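L-threonine 3-dehydrogenase (Clostridioides difficile, PDB 7OL1) probably catalyses the NAD-dependent oxidation of L-threonine at its 3-hydroxyl group. Local coordinates at residues V90-H95 with D130-T135. Sequence-based numbering, arbitrary orientation.
Sequences VDTIIH and DCKFFT
Four backbone hydrogen bonds join Asp91, Ile93 and His95 to Lys132 and Phe134 in parallel pairing. Lys132 N donates to Asp91 O at 2.8 Å, and Ile93 N returns a bond to Lys132 O at 2.8 Å. Phe134 N then reaches Ile93 O, and Phe134 O accepts from His95 N; this last bond is the most bent, 136° at the hydrogen. Thr92 OG1 donates to Asp91 OD1 from above the carboxylate plane. The bend of the Lys132 chain at chi3 brings its CE to 3.5 Å from Thr92 OG1. Lys132 NZ stays 4.1 Å from Asp91 OD1, near enough for attraction but not a salt bridge. Asp91 OD1 also accepts from Lys23 N, and Asp91 OD2 from Lys24 N. On the face with Ile93, the Phe133 ring leans across the pairing, its CG anti to the backbone N (chi1 -164°). Phe133 CE1 meets Ile93 CG2 at 3.9 Å, and Phe133 CZ meets His95 CB. Cys131 SG lies 4.0 Å from Ile93 CG1. On the other face, Ile94 CG2 touches Phe134 CD1. The pair belongs to the parallel core of a Rossmann-type sheet, with strand 25-28 beside 92-95 and strand 184-194 beside 132-138. Helix 108-129, the longer helix of the beta-alpha-beta crossover between the two strands, covers Ile93, Cys131 and Phe133, while helix 236-248 packs on Ile94 and Phe134.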
ATOM      1  N   VAL A  90       0.133 -21.122 -20.094  1.00 66.42           N
ATOM      2  CA  VAL A  90       0.026 -19.680 -20.456  1.00 61.41           C
ATOM      3  C   VAL A  90       1.387 -19.012 -20.231  1.00 58.48           C
ATOM      4  O   VAL A  90       2.171 -19.522 -19.442  1.00 52.64           O
ATOM      5  CB  VAL A  90      -1.095 -18.989 -19.668  1.00 61.16           C
ATOM      6  CG1 VAL A  90      -2.458 -19.493 -20.107  1.00 63.89           C
ATOM      7  CG2 VAL A  90      -0.909 -19.153 -18.173  1.00 57.30           C
ATOM      8  N   ASP A  91       1.687 -17.965 -20.993  1.00 63.06           N
ATOM      9  CA  ASP A  91       2.941 -17.167 -20.869  1.00 68.65           C
ATOM     10  C   ASP A  91       2.569 -15.769 -20.353  1.00 64.56           C
ATOM     11  O   ASP A  91       3.449 -15.101 -19.825  1.00 79.49           O
ATOM     12  CB  ASP A  91       3.708 -17.130 -22.197  1.00 67.26           C
ATOM     13  CG  ASP A  91       2.876 -16.682 -23.394  1.00 71.07           C
ATOM     14  OD1 ASP A  91       2.774 -15.449 -23.579  1.00 77.30           O
ATOM     15  OD2 ASP A  91       2.326 -17.570 -24.135  1.00 65.44           O
ATOM     16  N   THR A  92       1.288 -15.401 -20.440  1.00 58.20           N
ATOM     17  CA  THR A  92       0.713 -14.107 -20.004  1.00 54.95           C
ATOM     18  C   THR A  92      -0.525 -14.321 -19.128  1.00 51.08           C
ATOM     19  O   THR A  92      -1.422 -15.057 -19.545  1.00 53.09           O
ATOM     20  CB  THR A  92       0.313 -13.304 -21.239  1.00 56.55           C
ATOM     21  OG1 THR A  92       1.488 -13.350 -22.044  1.00 61.83           O
ATOM     22  CG2 THR A  92      -0.130 -11.894 -20.930  1.00 59.08           C
ATOM     23  N   ILE A  93      -0.595 -13.637 -17.987  1.00 52.78           N
ATOM     24  CA  ILE A  93      -1.822 -13.523 -17.147  1.00 45.62           C
ATOM     25  C   ILE A  93      -2.211 -12.042 -17.110  1.00 46.89           C
ATOM     26  O   ILE A  93      -1.415 -11.241 -16.662  1.00 57.12           O
ATOM     27  CB  ILE A  93      -1.557 -14.112 -15.747  1.00 43.89           C
ATOM     28  CG1 ILE A  93      -0.971 -15.526 -15.828  1.00 44.65           C
ATOM     29  CG2 ILE A  93      -2.809 -14.085 -14.882  1.00 41.98           C
ATOM     30  CD1 ILE A  93      -0.814 -16.212 -14.491  1.00 43.64           C
ATOM     31  N   ILE A  94      -3.367 -11.693 -17.640  1.00 43.69           N
ATOM     32  CA  ILE A  94      -3.960 -10.349 -17.484  1.00 46.51           C
ATOM     33  C   ILE A  94      -4.970 -10.455 -16.338  1.00 52.10           C
ATOM     34  O   ILE A  94      -6.155 -10.804 -16.572  1.00 52.13           O
ATOM     35  CB  ILE A  94      -4.560  -9.866 -18.815  1.00 48.30           C
ATOM     36  CG1 ILE A  94      -3.494  -9.836 -19.913  1.00 50.52           C
ATOM     37  CG2 ILE A  94      -5.233  -8.510 -18.648  1.00 49.48           C
ATOM     38  CD1 ILE A  94      -4.056  -9.661 -21.290  1.00 48.89           C
ATOM     39  N   HIS A  95      -4.490 -10.139 -15.139  1.00 46.44           N
ATOM     40  CA  HIS A  95      -5.234 -10.185 -13.865  1.00 42.81           C
ATOM     41  C   HIS A  95      -6.181  -8.998 -13.719  1.00 45.23           C
ATOM     42  O   HIS A  95      -5.873  -8.144 -12.892  1.00 58.70           O
ATOM     43  CB  HIS A  95      -4.243 -10.258 -12.696  1.00 44.05           C
ATOM     44  CG  HIS A  95      -4.922 -10.602 -11.421  1.00 50.90           C
ATOM     45  ND1 HIS A  95      -5.742 -11.707 -11.320  1.00 48.70           N
ATOM     46  CD2 HIS A  95      -4.931  -9.990 -10.214  1.00 49.70           C
ATOM     47  CE1 HIS A  95      -6.229 -11.751 -10.093  1.00 60.19           C
ATOM     48  NE2 HIS A  95      -5.740 -10.714  -9.382  1.00 54.25           N
ATOM     49  N   ASP A 130       7.248 -18.103 -14.719  1.00 68.46           N
ATOM     50  CA  ASP A 130       7.853 -17.093 -15.630  1.00 74.87           C
ATOM     51  C   ASP A 130       6.784 -16.485 -16.542  1.00 63.78           C
ATOM     52  O   ASP A 130       7.017 -16.353 -17.751  1.00 65.52           O
ATOM     53  CB  ASP A 130       8.972 -17.702 -16.477  1.00 86.71           C
ATOM     54  CG  ASP A 130      10.313 -17.100 -16.136  1.00100.48           C
ATOM     55  OD1 ASP A 130      10.911 -17.549 -15.128  1.00109.87           O
ATOM     56  OD2 ASP A 130      10.715 -16.157 -16.851  1.00114.08           O
ATOM     57  N   CYS A 131       5.648 -16.109 -15.988  1.00 63.86           N
ATOM     58  CA  CYS A 131       4.597 -15.402 -16.753  1.00 64.47           C
ATOM     59  C   CYS A 131       4.875 -13.915 -16.755  1.00 59.15           C
ATOM     60  O   CYS A 131       5.529 -13.411 -15.812  1.00 59.60           O
ATOM     61  CB  CYS A 131       3.213 -15.550 -16.150  1.00 67.96           C
ATOM     62  SG  CYS A 131       2.594 -17.219 -16.395  1.00 81.93           S
ATOM     63  N   LYS A 132       4.382 -13.306 -17.819  1.00 53.60           N
ATOM     64  CA  LYS A 132       4.053 -11.883 -17.934  1.00 59.94           C
ATOM     65  C   LYS A 132       2.816 -11.690 -17.069  1.00 59.01           C
ATOM     66  O   LYS A 132       1.889 -12.504 -17.186  1.00 61.18           O
ATOM     67  CB  LYS A 132       3.844 -11.534 -19.411  1.00 66.33           C
ATOM     68  CG  LYS A 132       5.094 -11.719 -20.266  1.00 77.06           C
ATOM     69  CD  LYS A 132       4.969 -11.134 -21.650  1.00 87.59           C
ATOM     70  CE  LYS A 132       4.728 -12.189 -22.706  1.00 96.22           C
ATOM     71  NZ  LYS A 132       5.988 -12.880 -23.071  1.00107.71           N
ATOM     72  N   PHE A 133       2.826 -10.662 -16.233  1.00 51.69           N
ATOM     73  CA  PHE A 133       1.753 -10.391 -15.258  1.00 50.06           C
ATOM     74  C   PHE A 133       1.337  -8.913 -15.349  1.00 47.94           C
ATOM     75  O   PHE A 133       2.030  -8.003 -14.849  1.00 59.29           O
ATOM     76  CB  PHE A 133       2.191 -10.854 -13.862  1.00 51.13           C
ATOM     77  CG  PHE A 133       1.007 -10.964 -12.935  1.00 56.40           C
ATOM     78  CD1 PHE A 133       0.250 -12.116 -12.886  1.00 52.25           C
ATOM     79  CD2 PHE A 133       0.583  -9.878 -12.187  1.00 58.28           C
ATOM     80  CE1 PHE A 133      -0.859 -12.199 -12.064  1.00 53.92           C
ATOM     81  CE2 PHE A 133      -0.540  -9.958 -11.382  1.00 57.38           C
ATOM     82  CZ  PHE A 133      -1.264 -11.119 -11.328  1.00 55.75           C
ATOM     83  N   PHE A 134       0.189  -8.686 -15.966  1.00 42.52           N
ATOM     84  CA  PHE A 134      -0.451  -7.367 -16.084  1.00 43.93           C
ATOM     85  C   PHE A 134      -1.585  -7.231 -15.064  1.00 48.65           C
ATOM     86  O   PHE A 134      -2.514  -7.975 -15.146  1.00 55.86           O
ATOM     87  CB  PHE A 134      -0.982  -7.175 -17.494  1.00 45.59           C
ATOM     88  CG  PHE A 134      -1.544  -5.802 -17.731  1.00 54.67           C
ATOM     89  CD1 PHE A 134      -2.847  -5.504 -17.359  1.00 61.92           C
ATOM     90  CD2 PHE A 134      -0.761  -4.812 -18.287  1.00 56.49           C
ATOM     91  CE1 PHE A 134      -3.373  -4.246 -17.573  1.00 61.99           C
ATOM     92  CE2 PHE A 134      -1.284  -3.551 -18.496  1.00 61.37           C
ATOM     93  CZ  PHE A 134      -2.587  -3.276 -18.146  1.00 66.19           C
ATOM     94  N   THR A 135      -1.495  -6.236 -14.185  1.00 51.33           N
ATOM     95  CA  THR A 135      -2.544  -5.781 -13.255  1.00 50.37           C
ATOM     96  C   THR A 135      -2.916  -4.337 -13.572  1.00 50.61           C
ATOM     97  O   THR A 135      -2.077  -3.457 -13.551  1.00 54.17           O
ATOM     98  CB  THR A 135      -2.018  -5.752 -11.822  1.00 54.87           C
ATOM     99  OG1 THR A 135      -1.002  -6.752 -11.700  1.00 58.26           O
ATOM    100  CG2 THR A 135      -3.137  -5.877 -10.812  1.00 52.61           C
TER